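Local coordinates for globin protein (Ramazzottius varieornatus, PDB 5ZIQ) that binds heme b as a hexacoordinated globin and may bind or carry oxygen, at residues M150-I153 and Y154-I158. Sequence-based numbering, arbitrary orientation.
Sequences MERI and YKIWI
Y154, K155, I156 and W157 each give their backbone N-H to the carbonyl four residues earlier, so M150–I153 and Y154–I158 are successive turns of one continuous alpha-helix. The bond from Y154 N to M150 O is 2.8 Å long and nearly straight. That from I156 N to R152 O is longer, at 3.2 Å. On the outer side E151 and K155 run side by side in the same direction. K155 NZ forms a salt bridge with E151 OE2 at 2.9 Å. NZ approaches OE2 on its anti side, 24° out of the carboxylate plane. E151 sets CG anti to the backbone N (chi1 -179°) and stays extended, as K155 does beyond CG, which brings the two charged ends together. Both belong to helix 148-170, the last helix of this globin and probably the H helix of the fold. Its buried side faces helices 25-38, 79-97 and 127-142. There M150 bends at chi2 and chi3, turning its methyl CE back to the Y154 ring, 3.7 Å from CE2. Y154 OH is hydrogen-bonded to S34 of helix 25-38. R152 lies alongside I156, with NH1 4.0 Å from the methyl CD1. I153 CG1 lies over one face of the R152 guanidinium, offset toward its rim. NH1 also forms a salt bridge with D27, and NH2 is hydrogen-bonded to N149 OD1. The W157 side chain packs against Y92, A95 and V96 of helix 79-97.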
loop_
_atom_site.group_PDB
_atom_site.type_symbol
_atom_site.label_atom_id
_atom_site.label_comp_id
_atom_site.label_asym_id
_atom_site.label_seq_id
_atom_site.Cartn_x
_atom_site.Cartn_y
_atom_site.Cartn_z
ATOM N N MET A 150 -9.236 9.263 -11.317
ATOM C CA MET A 150 -8.377 8.830 -10.229
ATOM C C MET A 150 -8.107 7.337 -10.239
ATOM O O MET A 150 -6.995 6.921 -9.923
ATOM C CB MET A 150 -8.912 9.264 -8.849
ATOM C CG MET A 150 -8.751 10.741 -8.495
ATOM S SD MET A 150 -7.194 11.470 -9.023
ATOM C CE MET A 150 -5.952 10.455 -8.232
ATOM N N GLU A 151 -9.116 6.536 -10.575
ATOM C CA GLU A 151 -8.945 5.093 -10.715
ATOM C C GLU A 151 -7.819 4.769 -11.707
ATOM O O GLU A 151 -6.951 3.937 -11.417
ATOM C CB GLU A 151 -10.255 4.435 -11.175
ATOM C CG GLU A 151 -10.133 2.920 -11.308
ATOM C CD GLU A 151 -11.452 2.213 -11.572
ATOM O OE1 GLU A 151 -12.512 2.866 -11.515
ATOM O OE2 GLU A 151 -11.423 0.988 -11.831
ATOM N N ARG A 152 -7.856 5.426 -12.859
ATOM C CA ARG A 152 -6.827 5.240 -13.893
ATOM C C ARG A 152 -5.439 5.558 -13.321
ATOM O O ARG A 152 -4.483 4.786 -13.489
ATOM C CB ARG A 152 -7.120 6.136 -15.102
ATOM C CG ARG A 152 -6.075 6.084 -16.218
ATOM C CD ARG A 152 -6.376 7.122 -17.292
ATOM N NE ARG A 152 -6.391 8.505 -16.819
ATOM C CZ ARG A 152 -5.306 9.252 -16.632
ATOM N NH1 ARG A 152 -4.094 8.796 -16.909
ATOM N NH2 ARG A 152 -5.439 10.487 -16.166
ATOM N N ILE A 153 -5.338 6.706 -12.655
ATOM C CA ILE A 153 -4.036 7.181 -12.140
ATOM C C ILE A 153 -3.537 6.256 -11.032
ATOM O O ILE A 153 -2.342 5.889 -11.011
ATOM C CB ILE A 153 -4.132 8.643 -11.633
ATOM C CG1 ILE A 153 -4.373 9.569 -12.835
ATOM C CG2 ILE A 153 -2.922 9.057 -10.760
ATOM C CD1 ILE A 153 -4.853 10.959 -12.469
ATOM N N TYR A 154 -4.427 5.889 -10.104
ATOM C CA TYR A 154 -4.016 4.973 -9.034
ATOM C C TYR A 154 -3.553 3.623 -9.565
ATOM O O TYR A 154 -2.582 3.076 -9.054
ATOM C CB TYR A 154 -5.118 4.780 -7.977
ATOM C CG TYR A 154 -5.163 5.889 -6.928
ATOM C CD1 TYR A 154 -4.073 6.122 -6.067
ATOM C CD2 TYR A 154 -6.305 6.700 -6.788
ATOM C CE1 TYR A 154 -4.119 7.141 -5.109
ATOM C CE2 TYR A 154 -6.352 7.727 -5.819
ATOM C CZ TYR A 154 -5.250 7.934 -4.999
ATOM O OH TYR A 154 -5.288 8.930 -4.033
ATOM N N LYS A 155 -4.195 3.118 -10.617
ATOM C CA LYS A 155 -3.794 1.822 -11.169
ATOM C C LYS A 155 -2.362 1.935 -11.722
ATOM O O LYS A 155 -1.551 1.036 -11.481
ATOM C CB LYS A 155 -4.795 1.356 -12.216
ATOM C CG LYS A 155 -6.069 0.779 -11.603
ATOM C CD LYS A 155 -7.053 0.427 -12.706
ATOM C CE LYS A 155 -8.315 -0.216 -12.136
ATOM N NZ LYS A 155 -9.339 -0.460 -13.188
ATOM N N ILE A 156 -2.044 3.049 -12.398
ATOM C CA ILE A 156 -0.696 3.237 -12.947
ATOM C C ILE A 156 0.335 3.341 -11.827
ATOM O O ILE A 156 1.399 2.684 -11.841
ATOM C CB ILE A 156 -0.613 4.532 -13.799
ATOM C CG1 ILE A 156 -1.510 4.401 -15.045
ATOM C CG2 ILE A 156 0.844 4.836 -14.186
ATOM C CD1 ILE A 156 -1.726 5.712 -15.803
ATOM N N TRP A 157 0.029 4.194 -10.857
ATOM C CA TRP A 157 0.994 4.491 -9.807
ATOM C C TRP A 157 1.164 3.299 -8.860
ATOM O O TRP A 157 2.291 2.941 -8.503
ATOM C CB TRP A 157 0.566 5.764 -9.065
ATOM C CG TRP A 157 1.446 6.106 -7.893
ATOM C CD1 TRP A 157 2.649 6.747 -7.924
ATOM C CD2 TRP A 157 1.160 5.836 -6.531
ATOM N NE1 TRP A 157 3.131 6.908 -6.643
ATOM C CE2 TRP A 157 2.238 6.349 -5.764
ATOM C CE3 TRP A 157 0.090 5.203 -5.873
ATOM C CZ2 TRP A 157 2.282 6.244 -4.362
ATOM C CZ3 TRP A 157 0.128 5.105 -4.476
ATOM C CH2 TRP A 157 1.230 5.615 -3.741
ATOM N N ILE A 158 0.063 2.668 -8.455
ATOM C CA ILE A 158 0.185 1.501 -7.560
ATOM C C ILE A 158 0.972 0.389 -8.259
ATOM O O ILE A 158 1.847 -0.219 -7.632
ATOM C CB ILE A 158 -1.194 0.999 -7.069
ATOM C CG1 ILE A 158 -1.849 2.068 -6.186
ATOM C CG2 ILE A 158 -1.063 -0.316 -6.296
ATOM C CD1 ILE A 158 -3.309 1.802 -5.880
#